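Local coordinates for MutT/nudix family protein (Enterococcus faecalis, PDB 2FML) that is of unknown function but probably couples a Nudix-fold domain, of a family acting on nucleoside diphosphate derivatives, to an NrtR-like winged-helix domain for DNA binding, at residues E107-F112 / S187-K192; E163-T168 / G178-A183; C48-A53 / I132-L137; Q62-P67 / D142-H147. All blocks are in the same frame, centred on the assembly; numbering follows the deposited sequence.

Interaction 1: residues E107-F112 / S187-K192; sequences EQLHSF and SEIIIK
The imidazole of H110 and the phenyl ring of F112 meet helix 187-192 face-on. K192 CE lies 3.9 Å from the centroid of the H110 ring, only 5° off the ring normal, a CH-pi contact. F112 CG lies at the edge of the imidazole, in its plane. On F112, I189 CG1 covers one face, 4.0 Å from the ring centroid and displaced toward the rim. H110 CD2 stands over the centre of the opposite face, 3.3 Å above the ring plane, so the phenyl is held between a helix side chain and the imidazole of its own strand. The phenyl edge meets K192 CB, 4.1 Å from F112 CZ. K192 reaches both rings because its chain folds at two consecutive bonds, chi2 (82°) and chi3: CB stays beside F112 while CE swings across H110. L109 packs beside K192, with CD1 4.0 Å from K192 CG and CD2 3.8 Å from the backbone O of I189. L109 and H110 both point to the helix, as a classic beta bulge opposite S127 allows; H110 O also accepts from S127 OG. Farther along the same helix, R196 NH1 donates to L109 O, adding a polar tie to a largely apolar contact. Where the strand meets the second subunit, S111 OG is hydrogen-bonded to S111 OG of that neighbour. The axes of the two segments come within 9.1 Å, their directions 142° from each other, a helix packed across a bulged strand of the mixed sheet, in keeping with the alpha/beta sandwich of the Nudix fold.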
loop_
_atom_site.group_PDB
_atom_site.type_symbol
_atom_site.label_atom_id
_atom_site.label_comp_id
_atom_site.label_asym_id
_atom_site.label_seq_id
_atom_site.Cartn_x
_atom_site.Cartn_y
_atom_site.Cartn_z
ATOM N N GLU A 107 -9.950 -2.550 -1.523
ATOM C CA GLU A 107 -8.600 -2.785 -1.093
ATOM C C GLU A 107 -7.754 -1.525 -1.288
ATOM O O GLU A 107 -7.874 -0.845 -2.293
ATOM C CB GLU A 107 -7.971 -4.014 -1.826
ATOM C CG GLU A 107 -7.640 -3.787 -3.348
ATOM C CD GLU A 107 -7.271 -5.123 -4.100
ATOM O OE1 GLU A 107 -8.207 -5.939 -4.358
ATOM O OE2 GLU A 107 -6.057 -5.340 -4.410
ATOM N N GLN A 108 -6.857 -1.268 -0.353
ATOM C CA GLN A 108 -5.932 -0.164 -0.534
ATOM C C GLN A 108 -4.983 -0.473 -1.698
ATOM O O GLN A 108 -4.513 -1.596 -1.835
ATOM C CB GLN A 108 -5.186 0.130 0.753
ATOM C CG GLN A 108 -4.799 1.521 0.861
ATOM C CD GLN A 108 -4.112 1.778 2.153
ATOM O OE1 GLN A 108 -4.735 2.151 3.183
ATOM N NE2 GLN A 108 -2.810 1.666 2.113
ATOM N N LEU A 109 -4.768 0.487 -2.601
ATOM C CA LEU A 109 -4.002 0.147 -3.782
ATOM C C LEU A 109 -2.526 0.630 -3.627
ATOM O O LEU A 109 -1.566 -0.166 -3.707
ATOM C CB LEU A 109 -4.692 0.729 -5.032
ATOM C CG LEU A 109 -3.953 0.774 -6.386
ATOM C CD1 LEU A 109 -3.596 -0.602 -6.902
ATOM C CD2 LEU A 109 -4.765 1.576 -7.409
ATOM N N HIS A 110 -2.357 1.935 -3.421
ATOM C CA HIS A 110 -1.060 2.547 -3.401
ATOM C C HIS A 110 -1.220 4.018 -2.941
ATOM O O HIS A 110 -2.279 4.647 -3.199
ATOM C CB HIS A 110 -0.409 2.460 -4.778
ATOM C CG HIS A 110 1.001 2.964 -4.804
ATOM N ND1 HIS A 110 2.102 2.175 -4.491
ATOM C CD2 HIS A 110 1.493 4.184 -5.125
ATOM C CE1 HIS A 110 3.205 2.902 -4.614
ATOM N NE2 HIS A 110 2.857 4.126 -4.993
ATOM N N SER A 111 -0.199 4.547 -2.245
ATOM C CA SER A 111 -0.164 5.947 -1.891
ATOM C C SER A 111 0.832 6.646 -2.793
ATOM O O SER A 111 1.974 6.230 -2.875
ATOM C CB SER A 111 0.212 6.203 -0.447
ATOM O OG SER A 111 -0.480 5.254 0.311
ATOM N N PHE A 112 0.365 7.766 -3.353
ATOM C CA PHE A 112 1.098 8.627 -4.261
ATOM C C PHE A 112 1.442 9.919 -3.600
ATOM O O PHE A 112 0.569 10.575 -3.011
ATOM C CB PHE A 112 0.202 8.860 -5.471
ATOM C CG PHE A 112 -0.010 7.602 -6.271
ATOM C CD1 PHE A 112 0.852 7.275 -7.317
ATOM C CD2 PHE A 112 -1.100 6.785 -5.989
ATOM C CE1 PHE A 112 0.645 6.093 -8.036
ATOM C CE2 PHE A 112 -1.301 5.629 -6.692
ATOM C CZ PHE A 112 -0.432 5.265 -7.685
ATOM N N SER A 187 -3.630 9.095 -14.246
ATOM C CA SER A 187 -3.203 8.085 -15.225
ATOM C C SER A 187 -2.267 7.031 -14.589
ATOM O O SER A 187 -2.397 5.803 -14.871
ATOM C CB SER A 187 -2.473 8.793 -16.378
ATOM O OG SER A 187 -1.170 8.895 -15.917
ATOM N N GLU A 188 -1.359 7.495 -13.707
ATOM C CA GLU A 188 -0.511 6.581 -12.949
ATOM C C GLU A 188 -1.263 5.695 -12.000
ATOM O O GLU A 188 -0.814 4.630 -11.693
ATOM C CB GLU A 188 0.566 7.302 -12.093
ATOM C CG GLU A 188 1.700 7.912 -12.859
ATOM C CD GLU A 188 2.381 8.941 -12.007
ATOM O OE1 GLU A 188 2.803 8.523 -10.913
ATOM O OE2 GLU A 188 2.439 10.158 -12.393
ATOM N N ILE A 189 -2.290 6.252 -11.393
ATOM C CA ILE A 189 -3.128 5.526 -10.492
ATOM C C ILE A 189 -3.977 4.445 -11.237
ATOM O O ILE A 189 -4.110 3.326 -10.745
ATOM C CB ILE A 189 -4.069 6.470 -9.658
ATOM C CG1 ILE A 189 -3.353 7.722 -9.047
ATOM C CG2 ILE A 189 -4.864 5.624 -8.678
ATOM C CD1 ILE A 189 -4.268 8.519 -8.034
ATOM N N ILE A 190 -4.538 4.764 -12.393
ATOM C CA ILE A 190 -5.296 3.758 -13.148
ATOM C C ILE A 190 -4.430 2.591 -13.656
ATOM O O ILE A 190 -4.791 1.393 -13.542
ATOM C CB ILE A 190 -6.120 4.413 -14.271
ATOM C CG1 ILE A 190 -7.243 5.167 -13.586
ATOM C CG2 ILE A 190 -6.746 3.303 -15.273
ATOM C CD1 ILE A 190 -7.997 6.126 -14.391
ATOM N N ILE A 191 -3.269 2.937 -14.189
ATOM C CA ILE A 191 -2.255 1.955 -14.580
ATOM C C ILE A 191 -1.836 1.097 -13.375
ATOM O O ILE A 191 -1.744 -0.131 -13.479
ATOM C CB ILE A 191 -1.048 2.699 -15.226
ATOM C CG1 ILE A 191 -1.484 3.345 -16.543
ATOM C CG2 ILE A 191 0.201 1.847 -15.372
ATOM C CD1 ILE A 191 -1.822 2.432 -17.588
ATOM N N LYS A 192 -1.577 1.721 -12.231
ATOM C CA LYS A 192 -1.270 0.920 -11.000
ATOM C C LYS A 192 -2.381 -0.091 -10.678
ATOM O O LYS A 192 -2.098 -1.254 -10.393
ATOM C CB LYS A 192 -0.959 1.812 -9.789
ATOM C CG LYS A 192 -0.385 1.133 -8.493
ATOM C CD LYS A 192 1.170 0.846 -8.486
ATOM C CE LYS A 192 2.102 2.040 -8.510
ATOM N NZ LYS A 192 3.608 1.554 -8.333
#

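Interaction 2: residues E163-T168 / G178-A183; sequences EDVEIT and GKDTLA
E166 is gripped by three hydrogen bonds from or to the loop 178-183. Its backbone O accepts from D180 N at 2.8 Å. Its backbone N donates to D180 OD2 at 3.2 Å, meeting the anti side of the carboxylate with the donor 26° out of that plane. Its side chain contributes the third: OE1 takes the N-H of K179 at 2.8 Å in a nearly straight bond of 167°. The other carboxylate oxygen, OE2, faces K179 NZ in a long salt bridge of 3.7 Å. With E166 CG anti to the backbone N (chi1 179°) and the chain bent at chi2, OE1 comes down onto the peptide of K179. The lysine chain bends in turn at chi3 and chi4, and its CE passes 3.4 Å from D164 O. D180 also lies against apolar neighbours, its OD2 3.7 Å from V165 CG1 and its CB 3.8 Å from I167 CG1. Next to D180, I167 CD1 packs across L182 CD2; both residues touch L60 of strand 55-63, and L182 reaches I190 of helix 186-200. T168 is tied by its OG1 to T159, and its backbone bonds L177. The chain thus returns along the edge of strand 165-170 in a hairpin-like path, with the D180 carboxylate taking the place a strand carbonyl would hold.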
loop_
_atom_site.group_PDB
_atom_site.type_symbol
_atom_site.label_atom_id
_atom_site.label_comp_id
_atom_site.label_asym_id
_atom_site.label_seq_id
_atom_site.Cartn_x
_atom_site.Cartn_y
_atom_site.Cartn_z
ATOM N N GLU A 163 -18.413 8.303 -25.092
ATOM C CA GLU A 163 -18.794 9.239 -26.176
ATOM C C GLU A 163 -17.509 9.644 -26.941
ATOM O O GLU A 163 -16.807 8.754 -27.441
ATOM C CB GLU A 163 -19.614 10.443 -25.652
ATOM C CG GLU A 163 -21.124 10.119 -25.371
ATOM C CD GLU A 163 -21.805 11.181 -24.464
ATOM O OE1 GLU A 163 -21.310 12.333 -24.466
ATOM O OE2 GLU A 163 -22.803 10.884 -23.743
ATOM N N ASP A 164 -17.200 10.949 -26.997
ATOM C CA ASP A 164 -16.022 11.437 -27.736
ATOM C C ASP A 164 -14.748 11.595 -26.924
ATOM O O ASP A 164 -13.737 12.083 -27.432
ATOM C CB ASP A 164 -16.344 12.729 -28.471
ATOM C CG ASP A 164 -16.825 12.469 -29.892
ATOM O OD1 ASP A 164 -15.970 12.410 -30.829
ATOM O OD2 ASP A 164 -18.066 12.319 -30.074
ATOM N N VAL A 165 -14.805 11.152 -25.664
ATOM C CA VAL A 165 -13.676 11.178 -24.766
ATOM C C VAL A 165 -12.840 9.924 -24.949
ATOM O O VAL A 165 -13.384 8.820 -25.029
ATOM C CB VAL A 165 -14.140 11.314 -23.281
ATOM C CG1 VAL A 165 -12.908 11.466 -22.333
ATOM C CG2 VAL A 165 -15.124 12.481 -23.169
ATOM N N GLU A 166 -11.527 10.118 -25.030
ATOM C CA GLU A 166 -10.562 9.073 -25.348
ATOM C C GLU A 166 -9.279 9.329 -24.581
ATOM O O GLU A 166 -8.595 10.321 -24.793
ATOM C CB GLU A 166 -10.266 9.008 -26.852
ATOM C CG GLU A 166 -9.227 7.936 -27.259
ATOM C CD GLU A 166 -8.275 8.400 -28.417
ATOM O OE1 GLU A 166 -7.379 9.272 -28.230
ATOM O OE2 GLU A 166 -8.431 7.871 -29.542
ATOM N N ILE A 167 -8.990 8.423 -23.667
ATOM C CA ILE A 167 -7.818 8.438 -22.824
ATOM C C ILE A 167 -7.127 7.115 -22.997
ATOM O O ILE A 167 -7.726 6.065 -22.751
ATOM C CB ILE A 167 -8.188 8.585 -21.322
ATOM C CG1 ILE A 167 -8.982 9.904 -21.106
ATOM C CG2 ILE A 167 -6.923 8.293 -20.427
ATOM C CD1 ILE A 167 -9.784 9.927 -19.884
ATOM N N THR A 168 -5.867 7.187 -23.419
ATOM C CA THR A 168 -5.044 6.032 -23.767
ATOM C C THR A 168 -3.778 6.157 -22.970
ATOM O O THR A 168 -3.143 7.194 -22.989
ATOM C CB THR A 168 -4.774 5.975 -25.274
ATOM O OG1 THR A 168 -6.024 5.742 -25.906
ATOM C CG2 THR A 168 -3.853 4.765 -25.642
ATOM N N GLY A 178 -3.665 9.611 -25.651
ATOM C CA GLY A 178 -4.969 9.896 -26.218
ATOM C C GLY A 178 -5.311 11.378 -26.309
ATOM O O GLY A 178 -4.560 12.248 -25.797
ATOM N N LYS A 179 -6.451 11.646 -26.962
ATOM C CA LYS A 179 -7.084 12.961 -27.048
ATOM C C LYS A 179 -7.120 13.675 -25.665
ATOM O O LYS A 179 -6.621 14.812 -25.472
ATOM C CB LYS A 179 -8.513 12.751 -27.523
ATOM C CG LYS A 179 -8.772 13.038 -28.966
ATOM C CD LYS A 179 -10.294 13.173 -29.211
ATOM C CE LYS A 179 -10.998 11.814 -29.498
ATOM N NZ LYS A 179 -10.243 10.915 -30.456
ATOM N N ASP A 180 -7.715 12.977 -24.712
ATOM C CA ASP A 180 -7.938 13.501 -23.383
ATOM C C ASP A 180 -6.890 13.017 -22.373
ATOM O O ASP A 180 -6.391 11.921 -22.479
ATOM C CB ASP A 180 -9.372 13.160 -22.993
ATOM C CG ASP A 180 -10.382 13.876 -23.889
ATOM O OD1 ASP A 180 -10.680 15.079 -23.648
ATOM O OD2 ASP A 180 -10.844 13.256 -24.877
ATOM N N THR A 181 -6.591 13.864 -21.399
ATOM C CA THR A 181 -5.593 13.651 -20.394
ATOM C C THR A 181 -6.275 13.666 -19.005
ATOM O O THR A 181 -7.017 14.590 -18.670
ATOM C CB THR A 181 -4.440 14.752 -20.487
ATOM O OG1 THR A 181 -3.824 14.754 -21.804
ATOM C CG2 THR A 181 -3.336 14.463 -19.505
ATOM N N LEU A 182 -6.025 12.647 -18.195
ATOM C CA LEU A 182 -6.544 12.613 -16.841
ATOM C C LEU A 182 -5.926 13.716 -15.995
ATOM O O LEU A 182 -4.695 14.031 -16.147
ATOM C CB LEU A 182 -6.272 11.257 -16.205
ATOM C CG LEU A 182 -7.092 10.102 -16.786
ATOM C CD1 LEU A 182 -6.475 8.750 -16.449
ATOM C CD2 LEU A 182 -8.509 10.190 -16.267
ATOM N N ALA A 183 -6.771 14.297 -15.138
ATOM C CA ALA A 183 -6.334 15.178 -14.068
ATOM C C ALA A 183 -5.217 14.596 -13.172
ATOM O O ALA A 183 -5.113 13.388 -12.951
ATOM C CB ALA A 183 -7.563 15.589 -13.192
#

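Interaction 3: residues C48-A53 / I132-L137; sequences CYNKEA and IGEEPL
A side-chain hydrogen bond from N50 to E134, with C48 lying against I132 and E134 beside it, joins the end of strand 39-50 to the loop that follows strand 123-131. N50 ND2 donates to E134 OE1 at 2.9 Å with an angle of 167°; the acceptor lies close to the amide plane of N50 and is met on its syn side, the two flat groups being turned 69° against each other. E134, the centre of an inverse gamma turn, gets there with an extended chain, chi2 -179°, while its OE2 forms a salt bridge with K57 on the next strand of the sheet. Along that chain C48 SG touches E134 CG at 3.6 Å. C48 CB sits 3.2 Å from I132 O, and C48 CA makes a CA-H...O contact with the same oxygen. A water accepts from Y49 N at 3.0 Å and also approaches I132 O, though that leg is too short to be relied on. W148 packs on C48, I132 and E134 together. The other end of the N50 amide is used locally: OD1 accepts from A53 N at 3.0 Å. Beyond the backbone bond of I132 with L47, the parallel strands 39-50 and 123-131 part, and N50 forms an Asx motif at the turn of the beta hairpin that leads into strand 55-63.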
loop_
_atom_site.group_PDB
_atom_site.type_symbol
_atom_site.label_atom_id
_atom_site.label_comp_id
_atom_site.label_asym_id
_atom_site.label_seq_id
_atom_site.Cartn_x
_atom_site.Cartn_y
_atom_site.Cartn_z
ATOM N N CYS A 48 -15.936 -2.366 -12.986
ATOM C CA CYS A 48 -17.040 -3.299 -13.128
ATOM C C CYS A 48 -16.862 -4.063 -14.443
ATOM O O CYS A 48 -15.918 -3.815 -15.204
ATOM C CB CYS A 48 -18.390 -2.549 -13.039
ATOM S SG CYS A 48 -18.791 -1.489 -14.423
ATOM N N TYR A 49 -17.793 -4.962 -14.733
ATOM C CA TYR A 49 -17.758 -5.619 -16.004
ATOM C C TYR A 49 -19.176 -5.828 -16.528
ATOM O O TYR A 49 -19.984 -6.422 -15.840
ATOM C CB TYR A 49 -16.992 -6.925 -15.828
ATOM C CG TYR A 49 -17.033 -7.902 -16.981
ATOM C CD1 TYR A 49 -16.131 -7.810 -18.047
ATOM C CD2 TYR A 49 -17.935 -8.978 -16.955
ATOM C CE1 TYR A 49 -16.184 -8.772 -19.086
ATOM C CE2 TYR A 49 -17.984 -9.906 -17.962
ATOM C CZ TYR A 49 -17.133 -9.797 -19.035
ATOM O OH TYR A 49 -17.229 -10.769 -19.998
ATOM N N ASN A 50 -19.478 -5.315 -17.729
ATOM C CA ASN A 50 -20.712 -5.658 -18.437
ATOM C C ASN A 50 -20.643 -7.012 -19.208
ATOM O O ASN A 50 -19.895 -7.098 -20.160
ATOM C CB ASN A 50 -21.075 -4.508 -19.399
ATOM C CG ASN A 50 -22.501 -4.613 -19.919
ATOM O OD1 ASN A 50 -22.844 -5.505 -20.717
ATOM N ND2 ASN A 50 -23.355 -3.723 -19.436
ATOM N N LYS A 51 -21.418 -8.044 -18.834
ATOM C CA LYS A 51 -21.321 -9.389 -19.481
ATOM C C LYS A 51 -21.794 -9.439 -20.926
ATOM O O LYS A 51 -21.214 -10.139 -21.755
ATOM C CB LYS A 51 -22.130 -10.484 -18.742
ATOM C CG LYS A 51 -21.685 -10.824 -17.316
ATOM C CD LYS A 51 -22.906 -10.942 -16.385
ATOM C CE LYS A 51 -23.702 -12.226 -16.595
ATOM N NZ LYS A 51 -23.337 -13.323 -15.636
ATOM N N GLU A 52 -22.891 -8.754 -21.215
ATOM C CA GLU A 52 -23.492 -8.835 -22.537
ATOM C C GLU A 52 -22.523 -8.213 -23.529
ATOM O O GLU A 52 -22.264 -8.778 -24.592
ATOM C CB GLU A 52 -24.897 -8.185 -22.573
ATOM C CG GLU A 52 -25.811 -8.520 -21.328
ATOM C CD GLU A 52 -25.461 -7.651 -20.056
ATOM O OE1 GLU A 52 -25.814 -6.434 -20.026
ATOM O OE2 GLU A 52 -24.835 -8.181 -19.096
ATOM N N ALA A 53 -21.931 -7.092 -23.122
ATOM C CA ALA A 53 -20.996 -6.342 -23.940
ATOM C C ALA A 53 -19.589 -6.910 -23.936
ATOM O O ALA A 53 -18.797 -6.604 -24.835
ATOM C CB ALA A 53 -20.964 -4.921 -23.467
ATOM N N ILE A 132 -17.055 -4.030 -8.476
ATOM C CA ILE A 132 -18.449 -3.836 -8.117
ATOM C C ILE A 132 -19.354 -4.076 -9.340
ATOM O O ILE A 132 -18.862 -4.392 -10.423
ATOM C CB ILE A 132 -18.688 -2.411 -7.471
ATOM C CG1 ILE A 132 -18.400 -1.252 -8.458
ATOM C CG2 ILE A 132 -17.799 -2.237 -6.210
ATOM C CD1 ILE A 132 -19.354 -0.041 -8.302
ATOM N N GLY A 133 -20.671 -3.990 -9.154
ATOM C CA GLY A 133 -21.593 -3.986 -10.278
ATOM C C GLY A 133 -21.590 -2.629 -10.951
ATOM O O GLY A 133 -21.096 -1.643 -10.385
ATOM N N GLU A 134 -22.140 -2.594 -12.165
ATOM C CA GLU A 134 -22.338 -1.388 -12.947
ATOM C C GLU A 134 -23.557 -0.642 -12.408
ATOM O O GLU A 134 -24.635 -0.641 -13.028
ATOM C CB GLU A 134 -22.532 -1.725 -14.433
ATOM C CG GLU A 134 -22.149 -0.573 -15.374
ATOM C CD GLU A 134 -22.342 -0.855 -16.868
ATOM O OE1 GLU A 134 -22.321 -2.018 -17.310
ATOM O OE2 GLU A 134 -22.498 0.121 -17.636
ATOM N N GLU A 135 -23.381 -0.002 -11.245
ATOM C CA GLU A 135 -24.485 0.672 -10.529
ATOM C C GLU A 135 -24.945 1.905 -11.276
ATOM O O GLU A 135 -24.168 2.464 -12.059
ATOM C CB GLU A 135 -24.078 1.106 -9.122
ATOM C CG GLU A 135 -23.117 0.212 -8.411
ATOM C CD GLU A 135 -23.739 -0.569 -7.306
ATOM O OE1 GLU A 135 -23.403 -0.274 -6.135
ATOM O OE2 GLU A 135 -24.553 -1.470 -7.602
ATOM N N PRO A 136 -26.213 2.318 -11.057
ATOM C CA PRO A 136 -26.650 3.674 -11.410
ATOM C C PRO A 136 -25.820 4.735 -10.662
ATOM O O PRO A 136 -25.378 4.542 -9.516
ATOM C CB PRO A 136 -28.125 3.723 -10.963
ATOM C CG PRO A 136 -28.256 2.642 -9.988
ATOM C CD PRO A 136 -27.312 1.544 -10.459
ATOM N N LEU A 137 -25.588 5.844 -11.333
ATOM C CA LEU A 137 -24.611 6.803 -10.857
ATOM C C LEU A 137 -25.367 8.112 -10.657
ATOM O O LEU A 137 -26.204 8.429 -11.465
ATOM C CB LEU A 137 -23.512 6.953 -11.923
ATOM C CG LEU A 137 -22.732 5.712 -12.329
ATOM C CD1 LEU A 137 -21.636 6.075 -13.362
ATOM C CD2 LEU A 137 -22.102 5.035 -11.091
HETATM O O HOH W 1 -19.428 -5.776 -12.378
#

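Interaction 4: residues Q62-P67 / D142-H147; sequences QRKGHP and DAKEVH
Q62 and R63, at the end of strand 55-63, meet A143 to E145 at the start of strand 143-154, an antiparallel strand pairing at the margin of the Nudix sheet. Backbone bonds carry it. K144 N donates to Q62 O at 2.7 Å, Q62 N to E145 O at 2.9 Å, and K64 N to D142 O at 3.1 Å, the longest of the three. Between the K144-Q62 and K64-D142 bonds, R63 and A143 form a non-hydrogen-bonded pair with diverging side chains, and the chain bends sharply at K144.

Aliphatic contacts come next. K64 CB lies 3.6 Å from K144 CG, two lysine stems crossing obliquely, and K64 CG, set between its backbone N and carbonyl carbon (chi1 90°), comes 3.7 Å from D142 O. The Q62 chain runs extended alongside both K144 and E145, its CB 4.2 Å from E145 CB, and Q62 and E145 also lie on W72. Farther along, H147 stacks on H162, while V146 packs on L59 and I61.

Charged and intersubunit contacts follow. K64 NZ and D141 form a long, weak ion pair, and D142 OD1 has a similarly weak one with R16 of the second subunit. H66 makes backbone bonds to that subunit, and P67 packs on its F23.

Side-chain-to-backbone bonds within 62-67 complete the account. P67 follows a cis peptide bond, and its O accepts from R63 NE at 2.9 Å, 25° out of the guanidinium plane, with R63 NH2 adding a weak second bond at 3.0 Å.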
loop_
_atom_site.group_PDB
_atom_site.type_symbol
_atom_site.label_atom_id
_atom_site.label_comp_id
_atom_site.label_asym_id
_atom_site.label_seq_id
_atom_site.Cartn_x
_atom_site.Cartn_y
_atom_site.Cartn_z
ATOM N N GLN A 62 -16.043 14.140 -14.375
ATOM C CA GLN A 62 -15.537 15.387 -14.933
ATOM C C GLN A 62 -15.576 16.411 -13.822
ATOM O O GLN A 62 -16.644 16.749 -13.301
ATOM C CB GLN A 62 -16.335 15.883 -16.142
ATOM C CG GLN A 62 -15.767 17.166 -16.691
ATOM C CD GLN A 62 -16.429 17.648 -17.959
ATOM O OE1 GLN A 62 -15.749 18.055 -18.931
ATOM N NE2 GLN A 62 -17.738 17.641 -17.962
ATOM N N ARG A 63 -14.390 16.902 -13.473
ATOM C CA ARG A 63 -14.249 17.863 -12.376
ATOM C C ARG A 63 -14.890 19.176 -12.736
ATOM O O ARG A 63 -14.727 19.677 -13.831
ATOM C CB ARG A 63 -12.774 18.060 -12.060
ATOM C CG ARG A 63 -12.043 16.706 -11.678
ATOM C CD ARG A 63 -10.587 16.995 -11.339
ATOM N NE ARG A 63 -10.437 18.181 -10.493
ATOM C CZ ARG A 63 -10.536 18.201 -9.163
ATOM N NH1 ARG A 63 -10.802 17.073 -8.470
ATOM N NH2 ARG A 63 -10.388 19.373 -8.530
ATOM N N LYS A 64 -15.623 19.759 -11.819
ATOM C CA LYS A 64 -16.225 20.997 -12.163
ATOM C C LYS A 64 -15.445 22.229 -11.672
ATOM O O LYS A 64 -15.618 23.316 -12.188
ATOM C CB LYS A 64 -17.700 20.992 -11.767
ATOM C CG LYS A 64 -18.090 21.458 -10.412
ATOM C CD LYS A 64 -19.545 22.088 -10.558
ATOM C CE LYS A 64 -20.622 21.068 -11.066
ATOM N NZ LYS A 64 -22.003 21.273 -10.433
ATOM N N GLY A 65 -14.545 22.009 -10.718
ATOM C CA GLY A 65 -13.743 23.055 -10.135
ATOM C C GLY A 65 -12.269 22.778 -10.278
ATOM O O GLY A 65 -11.845 21.612 -10.553
ATOM N N HIS A 66 -11.495 23.851 -10.099
ATOM C CA HIS A 66 -10.060 23.792 -10.121
ATOM C C HIS A 66 -9.483 23.029 -8.919
ATOM O O HIS A 66 -10.112 22.954 -7.884
ATOM C CB HIS A 66 -9.495 25.213 -10.214
ATOM C CG HIS A 66 -9.329 25.695 -11.618
ATOM N ND1 HIS A 66 -9.503 27.013 -11.987
ATOM C CD2 HIS A 66 -8.998 25.030 -12.745
ATOM C CE1 HIS A 66 -9.298 27.132 -13.284
ATOM N NE2 HIS A 66 -9.018 25.936 -13.771
ATOM N N PRO A 67 -8.250 22.494 -9.032
ATOM C CA PRO A 67 -7.370 22.394 -10.190
ATOM C C PRO A 67 -7.921 21.363 -11.171
ATOM O O PRO A 67 -8.753 20.537 -10.790
ATOM C CB PRO A 67 -6.022 21.987 -9.586
ATOM C CG PRO A 67 -6.329 21.410 -8.225
ATOM C CD PRO A 67 -7.636 21.990 -7.794
ATOM N N ASP A 142 -19.522 18.588 -6.972
ATOM C CA ASP A 142 -18.185 18.802 -7.627
ATOM C C ASP A 142 -17.916 17.993 -8.909
ATOM O O ASP A 142 -16.836 18.070 -9.496
ATOM C CB ASP A 142 -17.035 18.595 -6.628
ATOM C CG ASP A 142 -17.158 19.506 -5.397
ATOM O OD1 ASP A 142 -17.612 20.686 -5.520
ATOM O OD2 ASP A 142 -16.789 19.035 -4.295
ATOM N N ALA A 143 -18.916 17.251 -9.355
ATOM C CA ALA A 143 -18.763 16.430 -10.510
ATOM C C ALA A 143 -19.747 16.925 -11.521
ATOM O O ALA A 143 -20.959 16.959 -11.238
ATOM C CB ALA A 143 -19.028 14.984 -10.150
ATOM N N LYS A 144 -19.231 17.345 -12.675
ATOM C CA LYS A 144 -20.050 17.865 -13.789
ATOM C C LYS A 144 -20.685 16.698 -14.534
ATOM O O LYS A 144 -21.729 16.812 -15.128
ATOM C CB LYS A 144 -19.169 18.628 -14.785
ATOM C CG LYS A 144 -19.369 20.109 -14.868
ATOM C CD LYS A 144 -18.570 20.661 -16.051
ATOM C CE LYS A 144 -19.416 20.878 -17.299
ATOM N NZ LYS A 144 -18.749 21.877 -18.203
ATOM N N GLU A 145 -19.996 15.578 -14.539
ATOM C CA GLU A 145 -20.506 14.345 -15.104
ATOM C C GLU A 145 -19.826 13.213 -14.375
ATOM O O GLU A 145 -18.746 13.384 -13.786
ATOM C CB GLU A 145 -20.122 14.205 -16.560
ATOM C CG GLU A 145 -20.488 15.345 -17.433
ATOM C CD GLU A 145 -20.876 14.837 -18.771
ATOM O OE1 GLU A 145 -19.960 14.676 -19.621
ATOM O OE2 GLU A 145 -22.091 14.564 -18.949
ATOM N N VAL A 146 -20.477 12.068 -14.419
ATOM C CA VAL A 146 -19.979 10.846 -13.809
ATOM C C VAL A 146 -20.419 9.710 -14.739
ATOM O O VAL A 146 -21.578 9.601 -15.099
ATOM C CB VAL A 146 -20.430 10.644 -12.287
ATOM C CG1 VAL A 146 -21.919 10.380 -12.164
ATOM C CG2 VAL A 146 -19.639 9.498 -11.671
ATOM N N HIS A 147 -19.468 8.893 -15.160
ATOM C CA HIS A 147 -19.788 7.875 -16.164
ATOM C C HIS A 147 -18.926 6.684 -15.925
ATOM O O HIS A 147 -17.781 6.797 -15.454
ATOM C CB HIS A 147 -19.492 8.369 -17.580
ATOM C CG HIS A 147 -20.304 9.545 -18.020
ATOM N ND1 HIS A 147 -19.731 10.748 -18.402
ATOM C CD2 HIS A 147 -21.646 9.699 -18.172
ATOM C CE1 HIS A 147 -20.692 11.588 -18.769
ATOM N NE2 HIS A 147 -21.859 10.984 -18.617
#

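From the N terminus the chain first passes 48-53 and 62-67, at the ends of two successive strands, then 107-112. Interaction 3 closes at 132-137, tying the end of strand 39-50 to the loop after strand 123-131; interaction 4 closes at 142-147, joining strands 55-63 and 143-154. These two cross each other, and both cross interaction 1, which stays open until helix 186-200 returns to strand 106-112. Interaction 2, nested inside that last loop, folds the 178-183 loop back on strand 165-170. All four reach one sheet. L182 also packs on S187 of interaction 1, A183 touches R63 of interaction 4, and L137 of interaction 3 lies on V146 and H147. Interactions 1 and 4 contact the second subunit.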